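Local coordinates for putative 6-pyruvoyl tetrahydrobiopterin synthase (Caenorhabditis elegans, PDB 2G64), which probably converts 7,8-dihydroneopterin triphosphate into 6-pyruvoyl tetrahydropterin, a zinc-dependent step in the biosynthesis of tetrahydrobiopterin, at residues H19-E24 and E33-C38; N103-M108 and V125-T130. The protein carries 1 engineered substitution. One frame throughout, in Å; residues are numbered along the deposited sequence.

How the contacts relate
The chain enters contact 1 at His19, at the end of strand 6-19. It runs out as a loop through 19-24 and into helix 28-35. The end of that helix and the turn after it, 33-38, come back against the loop, so contact 1 closes a short excursion beside the zinc site. The chain then builds strand 44-57, helix 68-80, the short strand 85-86 and helix 87-90. Contact 2 opens with 103-108 on helix 101-115 and closes with 125-130 on strand 122-128, joining helix to sheet. The two contacts follow one another and neither nest nor cross. The centres of contacts 1 and 2 are about 17 Å apart. Each also meets the third subunit of the hexamer.

Contact 1: residues H19-E24 and E33-C38; sequences HRLHSE and ETFGKC. With NA (sodium ion), chain C; ZN (zinc ion), chain D.
This is a loop-to-helix contact at the metal site of the T-fold of the PTPS family, where the chain leaving strand 6-19 packs on the end of helix 28-35 and the turn after it. Leu21 carries it, meeting both Phe35 and Cys38 with side chain and backbone. Leu21 CB lies over one face of the Phe35 ring, offset toward the rim, in a CH-pi contact 3.9 Å from the centroid. CG of Phe35 stands beside its own backbone N (chi1 -68°), which turns the ring against the loop. Thr34 CG2 sits over the centre of the opposite face, so the ring is held between the two. Leu21 O makes a further contact, 3.5 Å from Phe35 CD2, and also accepts a hydrogen bond from Asn39 ND2. With an alanine at Phe35, Leu21 CB would probably lose the ring it rests on, leaving a gap between the loop and the helix end. Further along, Leu21 CD1 touches Cys38 CB at 3.7 Å. The backbone tie is Leu21 N to Cys38 O, 3.1 Å long with an N-H...O angle of 158°; the donor stands above the carbonyl plane. The same oxygen binds the sodium ion at 2.7 Å, with Asn40 and His44 completing that site, so one carbonyl serves both the loop and the metal. Arg20 places CB and CG near the sodium, while its NE bonds to the Asn39 carbonyl. Cys38 is the predicted proton acceptor of the active site, and His84 of the third subunit packs on it. His19 closes the arrangement at the other metal, which His44 and His46 also bind: its NE2 meets the zinc ion at 2.1 Å, and water 1 binds the same ion at 1.8 Å.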
loop_
_atom_site.group_PDB
_atom_site.type_symbol
_atom_site.label_atom_id
_atom_site.label_comp_id
_atom_site.label_asym_id
_atom_site.label_seq_id
_atom_site.Cartn_x
_atom_site.Cartn_y
_atom_site.Cartn_z
ATOM N N HIS A 19 -14.251 6.913 -18.820
ATOM C CA HIS A 19 -15.515 7.643 -18.735
ATOM C C HIS A 19 -15.326 9.127 -19.004
ATOM O O HIS A 19 -14.192 9.613 -19.132
ATOM C CB HIS A 19 -16.222 7.359 -17.382
ATOM C CG HIS A 19 -15.702 8.154 -16.219
ATOM N ND1 HIS A 19 -16.533 8.620 -15.218
ATOM C CD2 HIS A 19 -14.445 8.519 -15.861
ATOM C CE1 HIS A 19 -15.820 9.266 -14.310
ATOM N NE2 HIS A 19 -14.545 9.204 -14.668
ATOM N N ARG A 20 -16.447 9.824 -19.146
ATOM C CA ARG A 20 -16.459 11.282 -19.191
ATOM C C ARG A 20 -17.671 11.729 -18.374
ATOM O O ARG A 20 -18.772 11.177 -18.531
ATOM C CB ARG A 20 -16.591 11.746 -20.642
ATOM C CG ARG A 20 -16.826 13.255 -20.749
ATOM C CD ARG A 20 -17.278 13.633 -22.158
ATOM N NE ARG A 20 -17.243 15.084 -22.303
ATOM C CZ ARG A 20 -18.051 15.788 -23.091
ATOM N NH1 ARG A 20 -19.011 15.186 -23.789
ATOM N NH2 ARG A 20 -17.902 17.107 -23.160
ATOM N N LEU A 21 -17.477 12.697 -17.480
ATOM C CA LEU A 21 -18.591 13.209 -16.687
ATOM C C LEU A 21 -19.300 14.282 -17.516
ATOM O O LEU A 21 -18.715 15.326 -17.840
ATOM C CB LEU A 21 -18.091 13.771 -15.354
ATOM C CG LEU A 21 -17.482 12.693 -14.441
ATOM C CD1 LEU A 21 -17.115 13.345 -13.114
ATOM C CD2 LEU A 21 -18.520 11.553 -14.241
ATOM N N HIS A 22 -20.536 13.981 -17.919
ATOM C CA HIS A 22 -21.305 14.891 -18.775
ATOM C C HIS A 22 -22.776 14.569 -18.517
ATOM O O HIS A 22 -23.213 13.438 -18.755
ATOM C CB HIS A 22 -20.950 14.689 -20.260
ATOM C CG HIS A 22 -21.473 15.770 -21.162
ATOM N ND1 HIS A 22 -22.668 15.665 -21.844
ATOM C CD2 HIS A 22 -20.969 16.988 -21.476
ATOM C CE1 HIS A 22 -22.875 16.769 -22.545
ATOM N NE2 HIS A 22 -21.853 17.584 -22.346
ATOM N N SER A 23 -23.529 15.554 -18.022
ATOM C CA SER A 23 -24.962 15.363 -17.784
ATOM C C SER A 23 -25.791 15.833 -18.979
ATOM O O SER A 23 -25.617 16.948 -19.464
ATOM C CB SER A 23 -25.432 16.128 -16.548
ATOM O OG SER A 23 -26.863 16.076 -16.465
ATOM N N GLU A 24 -26.722 15.002 -19.431
ATOM C CA GLU A 24 -27.671 15.456 -20.453
ATOM C C GLU A 24 -28.649 16.548 -19.963
ATOM O O GLU A 24 -29.327 17.175 -20.772
ATOM C CB GLU A 24 -28.419 14.257 -21.051
ATOM C CG GLU A 24 -27.520 13.365 -21.887
ATOM C CD GLU A 24 -26.818 14.139 -22.980
ATOM O OE1 GLU A 24 -27.478 14.990 -23.612
ATOM O OE2 GLU A 24 -25.611 13.908 -23.202
ATOM N N GLU A 33 -18.384 23.697 -16.330
ATOM C CA GLU A 33 -18.271 24.327 -15.024
ATOM C C GLU A 33 -18.433 23.339 -13.864
ATOM O O GLU A 33 -17.696 23.403 -12.880
ATOM C CB GLU A 33 -19.265 25.473 -14.929
ATOM C CG GLU A 33 -18.838 26.651 -15.770
ATOM C CD GLU A 33 -19.988 27.410 -16.385
ATOM O OE1 GLU A 33 -21.168 27.068 -16.151
ATOM O OE2 GLU A 33 -19.700 28.361 -17.121
ATOM N N THR A 34 -19.381 22.417 -13.991
ATOM C CA THR A 34 -19.663 21.435 -12.933
ATOM C C THR A 34 -18.548 20.409 -12.846
ATOM O O THR A 34 -18.103 20.056 -11.752
ATOM C CB THR A 34 -21.021 20.756 -13.189
ATOM O OG1 THR A 34 -22.046 21.764 -13.189
ATOM C CG2 THR A 34 -21.351 19.689 -12.120
ATOM N N PHE A 35 -18.063 19.962 -14.001
ATOM C CA PHE A 35 -17.231 18.764 -14.048
ATOM C C PHE A 35 -15.756 19.064 -14.320
ATOM O O PHE A 35 -14.891 18.220 -14.079
ATOM C CB PHE A 35 -17.813 17.766 -15.050
ATOM C CG PHE A 35 -19.133 17.179 -14.607
ATOM C CD1 PHE A 35 -19.252 16.539 -13.353
ATOM C CD2 PHE A 35 -20.261 17.282 -15.410
ATOM C CE1 PHE A 35 -20.465 16.007 -12.931
ATOM C CE2 PHE A 35 -21.478 16.749 -14.990
ATOM C CZ PHE A 35 -21.570 16.103 -13.745
ATOM N N GLY A 36 -15.470 20.282 -14.782
ATOM C CA GLY A 36 -14.091 20.708 -15.057
ATOM C C GLY A 36 -13.357 19.780 -16.019
ATOM O O GLY A 36 -13.913 19.363 -17.039
ATOM N N LYS A 37 -12.112 19.439 -15.680
ATOM C CA LYS A 37 -11.319 18.536 -16.524
ATOM C C LYS A 37 -11.988 17.159 -16.700
ATOM O O LYS A 37 -11.740 16.456 -17.681
ATOM C CB LYS A 37 -9.913 18.356 -15.952
ATOM C CG LYS A 37 -8.981 19.529 -16.239
ATOM C CD LYS A 37 -7.555 19.213 -15.771
ATOM C CE LYS A 37 -6.596 20.364 -16.061
ATOM N NZ LYS A 37 -5.987 20.247 -17.414
ATOM N N CYS A 38 -12.846 16.782 -15.757
ATOM C CA CYS A 38 -13.578 15.520 -15.903
ATOM C C CYS A 38 -14.553 15.506 -17.089
ATOM O O CYS A 38 -14.958 14.439 -17.555
ATOM C CB CYS A 38 -14.289 15.143 -14.614
ATOM S SG CYS A 38 -13.148 14.751 -13.259
HETATM NA NA NA C . -13.474 13.247 -19.513
HETATM ZN ZN ZN D . -13.003 10.219 -13.610
HETATM O O HOH W 1 -13.762 11.410 -12.451
#

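Contact 2: residues N103-M108 and V125-T130; sequences NVAIYM and VTIEET
Helix segment 103-108 and strand segment 125-128 run roughly antiparallel, with 140° between their directions and axes 7.9 Å apart at the closest point. This is helix-on-sheet packing in the buried interior of the T-fold, with helix 101-115 lying on strand 122-128. Backbones come nearest at Ala105 and Ile127, whose CA atoms are 5.7 Å apart. No hydrogen bond joins the two segments, and the contact is apolar apart from a backbone carbonyl of the helix. Val125 and Ile127 point toward the helix, while Thr126 between them points away. The small Ala105 lets the strand side chains reach the helix backbone. Ile127 CG1 comes to 3.7 Å from Ala105 CA and also touches the alanine methyl. This CG1 stands beside the Ile127 backbone N (chi1 -73°), which carries the ethyl branch to the helix. Val104 and Ile127 cross at about a right angle, with Val104 CG1 4.2 Å from Ile127 CG1 and about as far from CD1. Met108, one turn on, adds its CG at 4.2 Å from Ile127 CD1. The ethyl branch of Ile127 is therefore met by Val104, Ala105 and Met108. Trp50 of strand 44-57 lies against Met108, Val125 and Ile127, and Phe15 of strand 6-19 touches Val104, Met108 and Ile127, so the packing extends across the sheet to both strands. Beyond the strand the chain turns a corner at Glu129, a charge-relay residue by similarity, whose OE2 bonds to Ser101 OG near the start of the same helix. Its backbone O accepts a hydrogen bond from Asn47 of the third subunit. At the other end of the contact, one methyl of Val125 meets the helix backbone, with CG1 3.7 Å from Ala105 O.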
loop_
_atom_site.group_PDB
_atom_site.type_symbol
_atom_site.label_atom_id
_atom_site.label_comp_id
_atom_site.label_asym_id
_atom_site.label_seq_id
_atom_site.Cartn_x
_atom_site.Cartn_y
_atom_site.Cartn_z
ATOM N N ASN A 103 -22.323 7.299 -8.386
ATOM C CA ASN A 103 -23.295 6.524 -9.175
ATOM C C ASN A 103 -22.765 5.169 -9.631
ATOM O O ASN A 103 -23.541 4.218 -9.821
ATOM C CB ASN A 103 -23.842 7.350 -10.358
ATOM C CG ASN A 103 -24.900 8.352 -9.932
ATOM O OD1 ASN A 103 -25.784 8.038 -9.114
ATOM N ND2 ASN A 103 -24.797 9.587 -10.449
ATOM N N VAL A 104 -21.447 5.063 -9.764
ATOM C CA VAL A 104 -20.817 3.768 -10.048
ATOM C C VAL A 104 -20.999 2.847 -8.841
ATOM O O VAL A 104 -21.315 1.678 -8.984
ATOM C CB VAL A 104 -19.307 3.924 -10.402
ATOM C CG1 VAL A 104 -18.641 2.549 -10.594
ATOM C CG2 VAL A 104 -19.146 4.778 -11.701
ATOM N N ALA A 105 -20.819 3.390 -7.637
ATOM C CA ALA A 105 -20.969 2.562 -6.436
ATOM C C ALA A 105 -22.396 2.002 -6.369
ATOM O O ALA A 105 -22.616 0.826 -6.050
ATOM C CB ALA A 105 -20.651 3.387 -5.212
ATOM N N ILE A 106 -23.363 2.850 -6.688
ATOM C CA ILE A 106 -24.764 2.445 -6.674
ATOM C C ILE A 106 -25.016 1.374 -7.743
ATOM O O ILE A 106 -25.620 0.327 -7.472
ATOM C CB ILE A 106 -25.737 3.670 -6.848
ATOM C CG1 ILE A 106 -25.645 4.615 -5.643
ATOM C CG2 ILE A 106 -27.200 3.189 -7.009
ATOM C CD1 ILE A 106 -26.307 5.976 -5.881
ATOM N N TYR A 107 -24.545 1.636 -8.958
ATOM C CA TYR A 107 -24.645 0.674 -10.049
ATOM C C TYR A 107 -24.101 -0.698 -9.665
ATOM O O TYR A 107 -24.771 -1.706 -9.853
ATOM C CB TYR A 107 -23.950 1.215 -11.329
ATOM C CG TYR A 107 -23.812 0.134 -12.368
ATOM C CD1 TYR A 107 -24.897 -0.229 -13.170
ATOM C CD2 TYR A 107 -22.611 -0.560 -12.517
ATOM C CE1 TYR A 107 -24.765 -1.246 -14.110
ATOM C CE2 TYR A 107 -22.477 -1.553 -13.448
ATOM C CZ TYR A 107 -23.559 -1.908 -14.231
ATOM O OH TYR A 107 -23.412 -2.917 -15.157
ATOM N N MET A 108 -22.889 -0.750 -9.113
ATOM C CA MET A 108 -22.247 -2.025 -8.822
ATOM C C MET A 108 -22.985 -2.762 -7.694
ATOM O O MET A 108 -23.170 -3.971 -7.755
ATOM C CB MET A 108 -20.779 -1.827 -8.449
ATOM C CG MET A 108 -19.963 -1.163 -9.569
ATOM S SD MET A 108 -19.687 -2.203 -11.018
ATOM C CE MET A 108 -18.444 -3.361 -10.389
ATOM N N VAL A 125 -20.898 -1.628 -0.621
ATOM C CA VAL A 125 -19.952 -1.589 -1.742
ATOM C C VAL A 125 -19.065 -0.357 -1.590
ATOM O O VAL A 125 -19.540 0.722 -1.226
ATOM C CB VAL A 125 -20.720 -1.531 -3.104
ATOM C CG1 VAL A 125 -19.883 -0.852 -4.191
ATOM C CG2 VAL A 125 -21.139 -2.929 -3.545
ATOM N N THR A 126 -17.784 -0.524 -1.884
ATOM C CA THR A 126 -16.840 0.573 -1.932
ATOM C C THR A 126 -16.305 0.679 -3.364
ATOM O O THR A 126 -15.981 -0.337 -3.977
ATOM C CB THR A 126 -15.652 0.301 -0.969
ATOM O OG1 THR A 126 -16.162 0.175 0.362
ATOM C CG2 THR A 126 -14.639 1.466 -1.004
ATOM N N ILE A 127 -16.194 1.905 -3.870
ATOM C CA ILE A 127 -15.465 2.153 -5.113
ATOM C C ILE A 127 -14.352 3.143 -4.792
ATOM O O ILE A 127 -14.617 4.205 -4.252
ATOM C CB ILE A 127 -16.395 2.768 -6.194
ATOM C CG1 ILE A 127 -17.368 1.691 -6.736
ATOM C CG2 ILE A 127 -15.567 3.398 -7.331
ATOM C CD1 ILE A 127 -16.684 0.537 -7.496
ATOM N N GLU A 128 -13.112 2.785 -5.111
ATOM C CA GLU A 128 -12.022 3.763 -5.043
ATOM C C GLU A 128 -11.708 4.168 -6.473
ATOM O O GLU A 128 -11.179 3.385 -7.258
ATOM C CB GLU A 128 -10.790 3.180 -4.339
ATOM C CG GLU A 128 -11.093 2.522 -2.979
ATOM C CD GLU A 128 -9.860 2.115 -2.184
ATOM O OE1 GLU A 128 -8.760 2.023 -2.769
ATOM O OE2 GLU A 128 -10.005 1.872 -0.961
ATOM N N GLU A 129 -12.069 5.391 -6.805
ATOM C CA GLU A 129 -11.832 5.937 -8.126
ATOM C C GLU A 129 -10.330 6.155 -8.355
ATOM O O GLU A 129 -9.819 5.884 -9.441
ATOM C CB GLU A 129 -12.593 7.245 -8.189
ATOM C CG GLU A 129 -12.329 8.124 -9.339
ATOM C CD GLU A 129 -12.945 9.475 -9.063
ATOM O OE1 GLU A 129 -12.197 10.406 -8.708
ATOM O OE2 GLU A 129 -14.186 9.576 -9.125
ATOM N N THR A 130 -9.654 6.656 -7.320
ATOM C CA THR A 130 -8.198 6.621 -7.201
ATOM C C THR A 130 -7.904 6.298 -5.738
ATOM O O THR A 130 -8.820 6.237 -4.918
ATOM C CB THR A 130 -7.556 7.985 -7.522
ATOM O OG1 THR A 130 -7.790 8.870 -6.435
ATOM C CG2 THR A 130 -8.139 8.595 -8.824
#